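Local structure of centrosomal protein of 104 kDa (Homo sapiens, 5LPH) at residues 177-183 against 213-217. The protein is required for ciliogenesis and for structural integrity at the ciliary tip, and contributes here its TOG domain, the part built from HEAT repeats. Numbering follows the deposited sequence.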
loop_
_atom_site.group_PDB
_atom_site.type_symbol
_atom_site.label_atom_id
_atom_site.label_comp_id
_atom_site.label_asym_id
_atom_site.label_seq_id
_atom_site.Cartn_x
_atom_site.Cartn_y
_atom_site.Cartn_z
ATOM N N GLN A 177 -3.906 -3.490 -11.548
ATOM C CA GLN A 177 -4.549 -2.198 -11.254
ATOM C C GLN A 177 -5.088 -2.050 -9.821
ATOM O O GLN A 177 -5.998 -1.251 -9.566
ATOM C CB GLN A 177 -5.676 -1.903 -12.261
ATOM C CG GLN A 177 -5.272 -2.014 -13.722
ATOM C CD GLN A 177 -6.402 -1.653 -14.675
ATOM O OE1 GLN A 177 -7.476 -1.209 -14.254
ATOM N NE2 GLN A 177 -6.166 -1.849 -15.970
ATOM N N ILE A 178 -4.498 -2.782 -8.883
ATOM C CA ILE A 178 -5.006 -2.844 -7.512
ATOM C C ILE A 178 -4.540 -1.646 -6.677
ATOM O O ILE A 178 -5.345 -1.040 -5.966
ATOM C CB ILE A 178 -4.591 -4.173 -6.831
ATOM C CG1 ILE A 178 -5.287 -5.355 -7.518
ATOM C CG2 ILE A 178 -4.934 -4.168 -5.347
ATOM C CD1 ILE A 178 -4.629 -6.689 -7.243
ATOM N N ILE A 179 -3.249 -1.320 -6.750
ATOM C CA ILE A 179 -2.655 -0.317 -5.851
ATOM C C ILE A 179 -3.223 1.090 -6.056
ATOM O O ILE A 179 -3.534 1.756 -5.067
ATOM C CB ILE A 179 -1.098 -0.356 -5.864
ATOM C CG1 ILE A 179 -0.638 -1.612 -5.108
ATOM C CG2 ILE A 179 -0.489 0.895 -5.226
ATOM C CD1 ILE A 179 0.823 -1.974 -5.266
ATOM N N PRO A 180 -3.367 1.543 -7.321
ATOM C CA PRO A 180 -4.028 2.831 -7.559
ATOM C C PRO A 180 -5.402 2.971 -6.904
ATOM O O PRO A 180 -5.746 4.052 -6.437
ATOM C CB PRO A 180 -4.128 2.881 -9.082
ATOM C CG PRO A 180 -2.882 2.192 -9.521
ATOM C CD PRO A 180 -2.717 1.050 -8.552
ATOM N N SER A 181 -6.161 1.882 -6.845
ATOM C CA SER A 181 -7.481 1.887 -6.218
ATOM C C SER A 181 -7.466 2.156 -4.708
ATOM O O SER A 181 -8.427 2.706 -4.181
ATOM C CB SER A 181 -8.204 0.574 -6.516
ATOM O OG SER A 181 -9.447 0.519 -5.847
ATOM N N TYR A 182 -6.399 1.756 -4.018
ATOM C CA TYR A 182 -6.217 2.103 -2.599
ATOM C C TYR A 182 -5.848 3.566 -2.410
ATOM O O TYR A 182 -6.264 4.181 -1.431
ATOM C CB TYR A 182 -5.147 1.232 -1.932
ATOM C CG TYR A 182 -5.579 -0.194 -1.780
ATOM C CD1 TYR A 182 -6.615 -0.538 -0.913
ATOM C CD2 TYR A 182 -4.973 -1.206 -2.517
ATOM C CE1 TYR A 182 -7.027 -1.854 -0.779
ATOM C CE2 TYR A 182 -5.385 -2.519 -2.393
ATOM C CZ TYR A 182 -6.403 -2.837 -1.523
ATOM O OH TYR A 182 -6.774 -4.147 -1.407
ATOM N N LEU A 183 -5.067 4.110 -3.342
ATOM C CA LEU A 183 -4.566 5.481 -3.234
ATOM C C LEU A 183 -5.610 6.558 -3.527
ATOM O O LEU A 183 -5.424 7.705 -3.121
ATOM C CB LEU A 183 -3.347 5.677 -4.141
ATOM C CG LEU A 183 -2.148 4.768 -3.853
ATOM C CD1 LEU A 183 -1.086 4.928 -4.924
ATOM C CD2 LEU A 183 -1.563 5.054 -2.476
ATOM N N GLY A 213 -5.817 5.269 -17.684
ATOM C CA GLY A 213 -6.243 4.260 -18.665
ATOM C C GLY A 213 -5.985 2.852 -18.168
ATOM O O GLY A 213 -6.783 2.309 -17.397
ATOM N N SER A 214 -4.859 2.273 -18.591
ATOM C CA SER A 214 -4.481 0.906 -18.194
ATOM C C SER A 214 -3.992 0.767 -16.744
ATOM O O SER A 214 -3.894 -0.349 -16.240
ATOM C CB SER A 214 -3.425 0.322 -19.133
ATOM O OG SER A 214 -3.976 -0.001 -20.392
ATOM N N SER A 215 -3.686 1.887 -16.087
ATOM C CA SER A 215 -3.113 1.894 -14.740
ATOM C C SER A 215 -4.080 1.502 -13.619
ATOM O O SER A 215 -3.681 0.819 -12.676
ATOM C CB SER A 215 -2.576 3.288 -14.426
ATOM O OG SER A 215 -3.639 4.220 -14.304
ATOM N N GLY A 216 -5.331 1.961 -13.712
ATOM C CA GLY A 216 -6.290 1.876 -12.606
ATOM C C GLY A 216 -6.705 3.248 -12.114
ATOM O O GLY A 216 -7.760 3.389 -11.505
ATOM N N PHE A 217 -5.866 4.256 -12.354
ATOM C CA PHE A 217 -6.265 5.655 -12.198
ATOM C C PHE A 217 -7.144 6.082 -13.371
ATOM O O PHE A 217 -6.843 5.781 -14.534
ATOM C CB PHE A 217 -5.056 6.591 -12.181
ATOM C CG PHE A 217 -4.182 6.444 -10.977
ATOM C CD1 PHE A 217 -4.692 6.641 -9.699
ATOM C CD2 PHE A 217 -2.829 6.152 -11.122
ATOM C CE1 PHE A 217 -3.880 6.523 -8.587
ATOM C CE2 PHE A 217 -2.010 6.034 -10.013
ATOM C CZ PHE A 217 -2.537 6.220 -8.744
#
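P180, in the first turn of helix 178-183, sets its CB squarely over the ring of F217, 3.6 Å from the centroid and 9° off the ring normal. P180 CB lies 3.7 to 4.1 Å from all six ring carbons of F217, so this CH-pi contact falls on the face as a whole. L183 CD1 reaches the ring edge instead, 4.3 Å from F217 CZ. S215 O meets P180 CG at 3.5 Å and also receives a CA-H...O contact from Q177. The extended side chain of Q177 lies alongside the 214-216 backbone; NE2 of Q177 comes within 2.7 Å of S214 O, but the N-H is not aimed at the oxygen, and no hydrogen bond is made. G216 fits here because a CB would press on Q177 O and P180 CB.

The loop is shaped from within: S215 OG accepts from F217 N at 3.0 Å, an ST turn, and also bonds to G211 O. F217 CG stands anti to its carbonyl carbon (chi1 -68°), a setting that brings the ring under P180 and onto L203 of helix 193-210. With the ring of F217 cut back to an alanine, P180 CB would probably lose its aromatic face and a gap would open beside L183. L183 O is held by Q199 of helix 193-210, but between these two segments of the HEAT-repeat TOG domain, cohesion rests on shape and CH-pi contact rather than on hydrogen bonds.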